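Local coordinates for protein delta-aminolevulinic acid dehydratase (Toxoplasma gondii ME49, PDB 3OBK) that catalyses the condensation of two molecules of 5-aminolevulinic acid to porphobilinogen, the pyrrole precursor of haem, and assembles as an octamer, at residues A[117-122]-A[129-134]; A[167-172]-A[178-183]; A[192-197]-A[260-265]. One frame throughout, in Å; residues are numbered along the deposited sequence.

Interaction 1: A[117-122]-A[129-134]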
loop_
_atom_site.group_PDB
_atom_site.type_symbol
_atom_site.label_atom_id
_atom_site.label_comp_id
_atom_site.label_asym_id
_atom_site.label_seq_id
_atom_site.Cartn_x
_atom_site.Cartn_y
_atom_site.Cartn_z
ATOM N N ARG A 117 -33.036 -2.919 36.729
ATOM C CA ARG A 117 -33.447 -1.943 37.745
ATOM C C ARG A 117 -32.359 -0.884 37.966
ATOM O O ARG A 117 -32.663 0.278 38.213
ATOM C CB ARG A 117 -33.787 -2.632 39.071
ATOM C CG ARG A 117 -35.084 -3.390 39.057
ATOM C CD ARG A 117 -35.413 -3.963 40.451
ATOM N NE ARG A 117 -34.782 -5.272 40.686
ATOM C CZ ARG A 117 -33.869 -5.568 41.620
ATOM N NH1 ARG A 117 -33.440 -6.818 41.686
ATOM N NH2 ARG A 117 -33.380 -4.662 42.484
ATOM N N ALA A 118 -31.100 -1.291 37.891
ATOM C CA ALA A 118 -29.991 -0.364 38.049
ATOM C C ALA A 118 -30.000 0.663 36.936
ATOM O O ALA A 118 -29.782 1.855 37.180
ATOM C CB ALA A 118 -28.673 -1.106 38.070
ATOM N N ILE A 119 -30.263 0.194 35.721
ATOM C CA ILE A 119 -30.352 1.075 34.567
ATOM C C ILE A 119 -31.517 2.049 34.704
ATOM O O ILE A 119 -31.355 3.237 34.472
ATOM C CB ILE A 119 -30.544 0.282 33.271
ATOM C CG1 ILE A 119 -29.284 -0.503 32.922
ATOM C CG2 ILE A 119 -30.936 1.210 32.121
ATOM C CD1 ILE A 119 -29.467 -1.375 31.701
ATOM N N MET A 120 -32.688 1.548 35.067
ATOM C CA MET A 120 -33.851 2.425 35.239
ATOM C C MET A 120 -33.616 3.423 36.333
ATOM O O MET A 120 -33.948 4.574 36.180
ATOM C CB MET A 120 -35.127 1.640 35.529
ATOM C CG MET A 120 -35.723 0.968 34.287
ATOM S SD MET A 120 -37.139 -0.090 34.684
ATOM C CE MET A 120 -36.393 -1.710 34.848
ATOM N N ALA A 121 -33.007 2.985 37.421
ATOM C CA ALA A 121 -32.722 3.877 38.531
ATOM C C ALA A 121 -31.709 4.978 38.140
ATOM O O ALA A 121 -31.852 6.124 38.527
ATOM C CB ALA A 121 -32.244 3.074 39.737
ATOM N N LEU A 122 -30.697 4.625 37.364
ATOM C CA LEU A 122 -29.669 5.583 36.986
ATOM C C LEU A 122 -30.231 6.585 36.012
ATOM O O LEU A 122 -29.987 7.781 36.137
ATOM C CB LEU A 122 -28.462 4.874 36.391
ATOM C CG LEU A 122 -27.546 4.281 37.437
ATOM C CD1 LEU A 122 -26.548 3.347 36.809
ATOM C CD2 LEU A 122 -26.835 5.372 38.187
ATOM N N VAL A 129 -27.443 10.423 31.273
ATOM C CA VAL A 129 -26.251 9.586 31.515
ATOM C C VAL A 129 -26.080 8.602 30.361
ATOM O O VAL A 129 -27.065 8.123 29.802
ATOM C CB VAL A 129 -26.343 8.802 32.899
ATOM C CG1 VAL A 129 -27.436 7.701 32.860
ATOM C CG2 VAL A 129 -24.976 8.205 33.321
ATOM N N LEU A 130 -24.838 8.304 29.998
ATOM C CA LEU A 130 -24.575 7.241 29.009
ATOM C C LEU A 130 -24.319 5.858 29.674
ATOM O O LEU A 130 -23.334 5.673 30.370
ATOM C CB LEU A 130 -23.400 7.648 28.128
ATOM C CG LEU A 130 -23.320 6.953 26.777
ATOM C CD1 LEU A 130 -24.493 7.409 25.916
ATOM C CD2 LEU A 130 -21.982 7.252 26.103
ATOM N N LEU A 131 -25.218 4.900 29.464
ATOM C CA LEU A 131 -25.095 3.574 30.087
ATOM C C LEU A 131 -24.793 2.470 29.088
ATOM O O LEU A 131 -25.440 2.350 28.071
ATOM C CB LEU A 131 -26.362 3.219 30.859
ATOM C CG LEU A 131 -26.836 4.243 31.887
ATOM C CD1 LEU A 131 -28.078 3.729 32.625
ATOM C CD2 LEU A 131 -25.704 4.622 32.863
ATOM N N LEU A 132 -23.785 1.666 29.402
ATOM C CA LEU A 132 -23.360 0.556 28.559
ATOM C C LEU A 132 -23.496 -0.697 29.411
ATOM O O LEU A 132 -22.846 -0.810 30.435
ATOM C CB LEU A 132 -21.887 0.728 28.151
ATOM C CG LEU A 132 -21.401 1.819 27.184
ATOM C CD1 LEU A 132 -21.964 3.209 27.574
ATOM C CD2 LEU A 132 -19.828 1.845 27.132
ATOM N N ALA A 133 -24.351 -1.627 28.997
ATOM C CA ALA A 133 -24.623 -2.843 29.771
ATOM C C ALA A 133 -23.946 -4.007 29.074
ATOM O O ALA A 133 -24.015 -4.118 27.863
ATOM C CB ALA A 133 -26.098 -3.083 29.860
ATOM N N ASP A 134 -23.294 -4.881 29.826
ATOM C CA ASP A 134 -22.665 -6.037 29.239
ATOM C C ASP A 134 -23.743 -7.018 28.738
ATOM O O ASP A 134 -24.861 -7.043 29.271
ATOM C CB ASP A 134 -21.773 -6.692 30.285
ATOM C CG ASP A 134 -20.916 -7.789 29.720
ATOM O OD1 ASP A 134 -19.721 -7.524 29.393
ATOM O OD2 ASP A 134 -21.445 -8.926 29.608
#
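Leu131 points from strand 130-135 to helix 114-125 and makes most of the contact, between Ile119 and Leu122. One methyl does the work. With CG beside the backbone N (chi1 -53°) and CD1 fully extended from CA (chi2 -178°), CD1 becomes the leading atom. Leu131 CD1 meets Ile119 CG2 at 3.8 Å and lies equally close to the carbonyl oxygen, Ile119 O, at 3.8 Å. On the next turn Leu131 CD1 touches Leu122 CB at 4.0 Å. Ile119 and Leu131 run in opposite directions and slide alongside each other.

The contact continues to both ends. Ile119 splits its branches: CG2 goes to Leu131, while Ile119 CD1 reaches farther along the strand to Ala133 CB at 4.2 Å. At the other end Val129 CG1 lies 4.2 Å from Leu122 O, where the chain enters the strand. All five residues are buried, and what joins the two segments is apolar packing.

The axes of the helix and strand segments lie 10.1 Å apart and are antiparallel, at 177°. Leu122 also packs on Leu75, Leu76 and Val79 of helix 72-84, and Leu172 of helix 158-175 packs on Ile119 and Ala133. The strand itself is held by its parallel neighbours, and the carboxylate of Asp178 accepts a bond from Leu131 N.

Asp134, at the end of the segment, belongs to the porphobilinogen pocket. The arrangement is the helix-to-strand return of a beta-alpha-beta unit, here strand 89-95, helix 114-125 and strand 130-135, in a TIM barrel.

Interaction 2: A[167-172]-A[178-183]; sequences KQAITL and DMVCPS. With PBG (3-[5-(aminomethyl)-4-(carboxymethyl)-1H-pyrrol-3-yl]propanoic acid), chain L.
Val180 carries this contact, and its CB points from strand 179-182 to helix 158-175. There it forks. Val180 CG1 stands beside the backbone N (chi1 -59°) and comes to 3.8 Å from the backbone oxygen, Ala169 O. Val180 CG1 also reaches Leu172 CB at 4.3 Å. CG2, the other branch, meets the methyl of Ala169, with Val180 CG2 4.2 Å from Ala169 CB. One valine thus rests on two successive turns of the helix. Ala169 is small, consistent with the close approach of the strand: the CA atoms of Ala169 and Val180 are 6.3 Å apart.

The strand ends at the active site. Ser183 OG accepts a short hydrogen bond from the aminomethyl nitrogen of the product, PBG N1, at 2.5 Å. Ser183 CB lies 3.5 Å from PBG N1. Asp134 OD1, on the neighbouring strand, is hydrogen-bonded to the same hydroxyl. Ser183 O is bonded to Lys213 NZ, which also binds porphobilinogen. The layout is that of a TIM barrel: the helix packs on the outside of the strand, and the ligand site lies at the strand's C-terminal end.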
loop_
_atom_site.group_PDB
_atom_site.type_symbol
_atom_site.label_atom_id
_atom_site.label_comp_id
_atom_site.label_asym_id
_atom_site.label_seq_id
_atom_site.Cartn_x
_atom_site.Cartn_y
_atom_site.Cartn_z
ATOM N N LYS A 167 -32.193 -12.162 23.825
ATOM C CA LYS A 167 -33.212 -11.825 24.805
ATOM C C LYS A 167 -32.641 -10.846 25.797
ATOM O O LYS A 167 -33.285 -9.877 26.124
ATOM C CB LYS A 167 -33.727 -13.057 25.548
ATOM C CG LYS A 167 -34.588 -13.998 24.719
ATOM C CD LYS A 167 -34.776 -15.256 25.529
ATOM C CE LYS A 167 -35.706 -16.254 24.913
ATOM N NZ LYS A 167 -36.149 -17.201 26.002
ATOM N N GLN A 168 -31.429 -11.116 26.264
ATOM C CA GLN A 168 -30.731 -10.236 27.179
ATOM C C GLN A 168 -30.574 -8.848 26.629
ATOM O O GLN A 168 -30.863 -7.875 27.340
ATOM C CB GLN A 168 -29.343 -10.755 27.547
ATOM C CG GLN A 168 -28.666 -9.918 28.643
ATOM C CD GLN A 168 -27.291 -10.403 28.989
ATOM O OE1 GLN A 168 -26.681 -11.147 28.228
ATOM N NE2 GLN A 168 -26.793 -9.996 30.145
ATOM N N ALA A 169 -30.105 -8.740 25.392
ATOM C CA ALA A 169 -29.925 -7.401 24.790
ATOM C C ALA A 169 -31.246 -6.625 24.684
ATOM O O ALA A 169 -31.246 -5.417 24.870
ATOM C CB ALA A 169 -29.200 -7.458 23.394
ATOM N N ILE A 170 -32.355 -7.307 24.388
ATOM C CA ILE A 170 -33.645 -6.624 24.284
ATOM C C ILE A 170 -34.081 -6.086 25.684
ATOM O O ILE A 170 -34.417 -4.918 25.827
ATOM C CB ILE A 170 -34.741 -7.527 23.608
ATOM C CG1 ILE A 170 -34.539 -7.562 22.075
ATOM C CG2 ILE A 170 -36.133 -7.009 23.895
ATOM C CD1 ILE A 170 -35.241 -8.711 21.339
ATOM N N THR A 171 -34.009 -6.920 26.706
ATOM C CA THR A 171 -34.328 -6.507 28.050
ATOM C C THR A 171 -33.564 -5.265 28.508
ATOM O O THR A 171 -34.143 -4.362 29.122
ATOM C CB THR A 171 -34.057 -7.650 29.053
ATOM O OG1 THR A 171 -34.784 -8.820 28.654
ATOM C CG2 THR A 171 -34.518 -7.259 30.414
ATOM N N LEU A 172 -32.268 -5.215 28.219
ATOM C CA LEU A 172 -31.410 -4.093 28.628
ATOM C C LEU A 172 -31.695 -2.822 27.831
ATOM O O LEU A 172 -31.789 -1.721 28.392
ATOM C CB LEU A 172 -29.959 -4.497 28.448
ATOM C CG LEU A 172 -29.455 -5.631 29.353
ATOM C CD1 LEU A 172 -28.001 -5.897 29.000
ATOM C CD2 LEU A 172 -29.608 -5.309 30.844
ATOM N N ASP A 178 -28.129 2.506 26.751
ATOM C CA ASP A 178 -27.807 3.259 25.533
ATOM C C ASP A 178 -27.033 2.398 24.553
ATOM O O ASP A 178 -27.254 2.478 23.329
ATOM C CB ASP A 178 -26.992 4.493 25.876
ATOM C CG ASP A 178 -27.772 5.476 26.716
ATOM O OD1 ASP A 178 -28.632 6.186 26.148
ATOM O OD2 ASP A 178 -27.545 5.527 27.946
ATOM N N MET A 179 -26.123 1.591 25.107
ATOM C CA MET A 179 -25.338 0.630 24.368
ATOM C C MET A 179 -25.454 -0.738 25.023
ATOM O O MET A 179 -25.368 -0.848 26.237
ATOM C CB MET A 179 -23.842 0.993 24.399
ATOM C CG MET A 179 -23.404 2.389 23.945
ATOM S SD MET A 179 -21.625 2.446 23.374
ATOM C CE MET A 179 -21.783 1.438 21.891
ATOM N N VAL A 180 -25.592 -1.792 24.230
ATOM C CA VAL A 180 -25.328 -3.145 24.734
ATOM C C VAL A 180 -23.927 -3.538 24.255
ATOM O O VAL A 180 -23.523 -3.207 23.144
ATOM C CB VAL A 180 -26.426 -4.154 24.317
ATOM C CG1 VAL A 180 -27.806 -3.690 24.851
ATOM C CG2 VAL A 180 -26.476 -4.318 22.819
ATOM N N CYS A 181 -23.193 -4.234 25.115
ATOM C CA CYS A 181 -21.791 -4.588 24.884
ATOM C C CYS A 181 -21.570 -6.087 24.992
ATOM O O CYS A 181 -21.271 -6.585 26.077
ATOM C CB CYS A 181 -20.930 -3.871 25.914
ATOM S SG CYS A 181 -21.306 -2.099 25.991
ATOM N N PRO A 182 -21.733 -6.817 23.875
ATOM C CA PRO A 182 -21.626 -8.257 23.972
ATOM C C PRO A 182 -20.196 -8.713 24.127
ATOM O O PRO A 182 -19.408 -8.578 23.201
ATOM C CB PRO A 182 -22.241 -8.774 22.655
ATOM C CG PRO A 182 -22.771 -7.578 21.913
ATOM C CD PRO A 182 -22.290 -6.349 22.599
ATOM N N SER A 183 -19.886 -9.299 25.279
ATOM C CA SER A 183 -18.528 -9.721 25.615
ATOM C C SER A 183 -18.366 -11.234 25.553
ATOM O O SER A 183 -17.387 -11.783 26.069
ATOM C CB SER A 183 -18.191 -9.250 27.013
ATOM O OG SER A 183 -19.079 -9.835 27.944
HETATM C CHA PBG L . -17.888 -11.323 30.995
HETATM C C1A PBG L . -16.887 -10.253 31.284
HETATM C C2A PBG L . -15.606 -10.436 31.796
HETATM C C3A PBG L . -15.050 -9.173 31.890
HETATM C C4A PBG L . -15.962 -8.282 31.355
HETATM N NA PBG L . -17.075 -8.952 31.023
HETATM C C5A PBG L . -14.977 -11.699 32.334
HETATM C C6A PBG L . -14.657 -12.749 31.361
HETATM O O1A PBG L . -15.245 -12.690 30.249
HETATM O O2A PBG L . -13.902 -13.695 31.684
HETATM C C7A PBG L . -13.721 -8.863 32.461
HETATM C C8A PBG L . -13.430 -7.437 32.747
HETATM C C9A PBG L . -12.261 -7.124 33.584
HETATM O O3A PBG L . -12.252 -6.039 34.158
HETATM O O4A PBG L . -11.443 -7.975 33.967
HETATM N N1 PBG L . -18.263 -11.548 29.636
#

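Interaction 3: A[192-197]-A[260-265]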
loop_
_atom_site.group_PDB
_atom_site.type_symbol
_atom_site.label_atom_id
_atom_site.label_comp_id
_atom_site.label_asym_id
_atom_site.label_seq_id
_atom_site.Cartn_x
_atom_site.Cartn_y
_atom_site.Cartn_z
ATOM N N ALA A 192 -27.030 -10.920 14.976
ATOM C CA ALA A 192 -28.256 -11.506 15.480
ATOM C C ALA A 192 -28.875 -10.531 16.460
ATOM O O ALA A 192 -30.109 -10.291 16.438
ATOM C CB ALA A 192 -27.992 -12.860 16.140
ATOM N N ILE A 193 -28.030 -9.963 17.320
ATOM C CA ILE A 193 -28.514 -8.992 18.305
ATOM C C ILE A 193 -29.019 -7.760 17.581
ATOM O O ILE A 193 -30.051 -7.227 17.912
ATOM C CB ILE A 193 -27.442 -8.588 19.332
ATOM C CG1 ILE A 193 -27.129 -9.793 20.226
ATOM C CG2 ILE A 193 -27.959 -7.422 20.122
ATOM C CD1 ILE A 193 -25.795 -9.841 20.955
ATOM N N ARG A 194 -28.298 -7.336 16.559
ATOM C CA ARG A 194 -28.689 -6.152 15.812
ATOM C C ARG A 194 -30.119 -6.274 15.251
ATOM O O ARG A 194 -30.888 -5.330 15.332
ATOM C CB ARG A 194 -27.693 -5.895 14.680
ATOM C CG ARG A 194 -27.960 -4.614 13.880
ATOM C CD ARG A 194 -27.692 -3.343 14.683
ATOM N NE ARG A 194 -28.860 -2.889 15.428
ATOM C CZ ARG A 194 -28.815 -2.079 16.477
ATOM N NH1 ARG A 194 -29.937 -1.746 17.088
ATOM N NH2 ARG A 194 -27.653 -1.602 16.930
ATOM N N GLU A 195 -30.456 -7.441 14.701
ATOM C CA GLU A 195 -31.709 -7.627 13.990
ATOM C C GLU A 195 -32.837 -7.732 14.973
ATOM O O GLU A 195 -33.907 -7.195 14.717
ATOM C CB GLU A 195 -31.677 -8.887 13.130
ATOM C CG GLU A 195 -32.758 -8.933 12.074
ATOM C CD GLU A 195 -32.731 -10.214 11.209
ATOM O OE1 GLU A 195 -31.831 -10.326 10.345
ATOM O OE2 GLU A 195 -33.643 -11.069 11.371
ATOM N N SER A 196 -32.582 -8.432 16.077
ATOM C CA SER A 196 -33.506 -8.537 17.193
ATOM C C SER A 196 -33.854 -7.166 17.741
ATOM O O SER A 196 -35.039 -6.841 17.920
ATOM C CB SER A 196 -32.892 -9.378 18.320
ATOM O OG SER A 196 -32.564 -10.681 17.864
ATOM N N LEU A 197 -32.825 -6.373 18.009
ATOM C CA LEU A 197 -33.027 -5.019 18.463
ATOM C C LEU A 197 -33.920 -4.250 17.490
ATOM O O LEU A 197 -34.861 -3.587 17.893
ATOM C CB LEU A 197 -31.688 -4.294 18.645
ATOM C CG LEU A 197 -30.859 -4.738 19.854
ATOM C CD1 LEU A 197 -29.504 -4.063 19.871
ATOM C CD2 LEU A 197 -31.572 -4.457 21.161
ATOM N N GLY A 260 -22.707 -4.904 11.469
ATOM C CA GLY A 260 -23.390 -3.670 11.912
ATOM C C GLY A 260 -23.009 -3.003 13.243
ATOM O O GLY A 260 -23.674 -2.055 13.690
ATOM N N ALA A 261 -21.938 -3.472 13.867
ATOM C CA ALA A 261 -21.451 -2.866 15.106
ATOM C C ALA A 261 -21.179 -1.377 14.892
ATOM O O ALA A 261 -20.838 -0.939 13.788
ATOM C CB ALA A 261 -20.206 -3.541 15.574
ATOM N N ASP A 262 -21.333 -0.632 15.979
ATOM C CA ASP A 262 -21.085 0.790 16.052
ATOM C C ASP A 262 -19.662 1.104 16.562
ATOM O O ASP A 262 -19.112 2.168 16.252
ATOM C CB ASP A 262 -22.100 1.416 17.027
ATOM C CG ASP A 262 -23.529 1.249 16.575
ATOM O OD1 ASP A 262 -23.885 1.870 15.542
ATOM O OD2 ASP A 262 -24.313 0.538 17.253
ATOM N N MET A 263 -19.115 0.221 17.419
ATOM C CA MET A 263 -17.741 0.353 17.946
ATOM C C MET A 263 -17.145 -1.013 18.178
ATOM O O MET A 263 -17.877 -1.979 18.427
ATOM C CB MET A 263 -17.713 1.114 19.267
ATOM C CG MET A 263 -18.364 2.511 19.214
ATOM S SD MET A 263 -18.242 3.448 20.759
ATOM C CE MET A 263 -19.556 4.636 20.449
ATOM N N LEU A 264 -15.813 -1.076 18.109
ATOM C CA LEU A 264 -15.058 -2.286 18.356
ATOM C C LEU A 264 -14.142 -2.140 19.560
ATOM O O LEU A 264 -13.443 -1.138 19.711
ATOM C CB LEU A 264 -14.245 -2.630 17.144
ATOM C CG LEU A 264 -15.066 -2.775 15.860
ATOM C CD1 LEU A 264 -14.103 -2.938 14.674
ATOM C CD2 LEU A 264 -16.101 -3.900 15.926
ATOM N N MET A 265 -14.191 -3.142 20.428
ATOM C CA MET A 265 -13.456 -3.191 21.672
ATOM C C MET A 265 -12.353 -4.234 21.573
ATOM O O MET A 265 -12.577 -5.344 21.056
ATOM C CB MET A 265 -14.418 -3.568 22.783
ATOM C CG MET A 265 -13.791 -3.950 24.149
ATOM S SD MET A 265 -13.416 -2.571 25.234
ATOM C CE MET A 265 -15.057 -2.005 25.700
HETATM O O HOH W 1 -24.841 -1.685 16.104
#
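The guanidinium of Arg194 meets the carboxylate of Asp262 through one water at the guanidinium edge; the side chains cross at about a right angle, their planes 72° apart. The water sits in the plane of the guanidinium. The water O accepts from Arg194 NH2 at 2.9 Å. The water O donates to Asp262 OD2 at 2.6 Å and to Gly260 O at 2.7 Å. Asp262 OD2 also lies at the guanidinium edge near its plane, but the direct salt bridge is long, with Arg194 NH2 4.0 Å from Asp262 OD2.

Arg194 leaves the helix with CG anti to the backbone N (chi1 -176°). It then bends at chi2 and chi3, which brings the guanidinium round to the water. On the way Arg194 CD passes Gly260 O at 4.3 Å. Gly260 ends helix 247-258 in a Schellman motif. Its phi is 102°, and glycine has no CB to press on the preceding carbonyl. Within the other helix, Ser196 OG bonds to Ala192 O at 2.9 Å, from the opposite face of that carbonyl to Ser196 N.

Both charged groups have stronger partners elsewhere. Arg194 NH1 forms a salt bridge to Asp198 OD1, and NH2 also bonds to Thr205 O. Asp262 OD2 accepts from Ile207 N, while OD1 is paired with Arg25 NE of a neighbouring subunit.

Asp262 thus has Arg25 of the neighbouring subunit as its main partner and Arg194 through the water; this probably keeps it ionised. The buried polar groups share a network in which the water bridges a long ion pair, and that network extends across the subunit interface.

How the interactions relate
From the N terminus the contacts come in series, and none nests in or crosses another. Interaction 1 closes first, a short loop from helix 114-125 back to strand 130-135. Interaction 2 follows with the next helix and strand, and strand 179-182 lies beside 130-135 in the sheet, so the two contacts touch. Interaction 3 spans 62 residues. It takes helix 189-199, which follows strand 179-182, past strand 206-213 to the loop leading into strand 263-267. Ile193 packs on Ala169 and Pro182, linking interactions 2 and 3; interaction 1 does not touch interaction 3. Together they tie strands 130-135 and 179-182, and the loop before strand 263-267, to the outer helices.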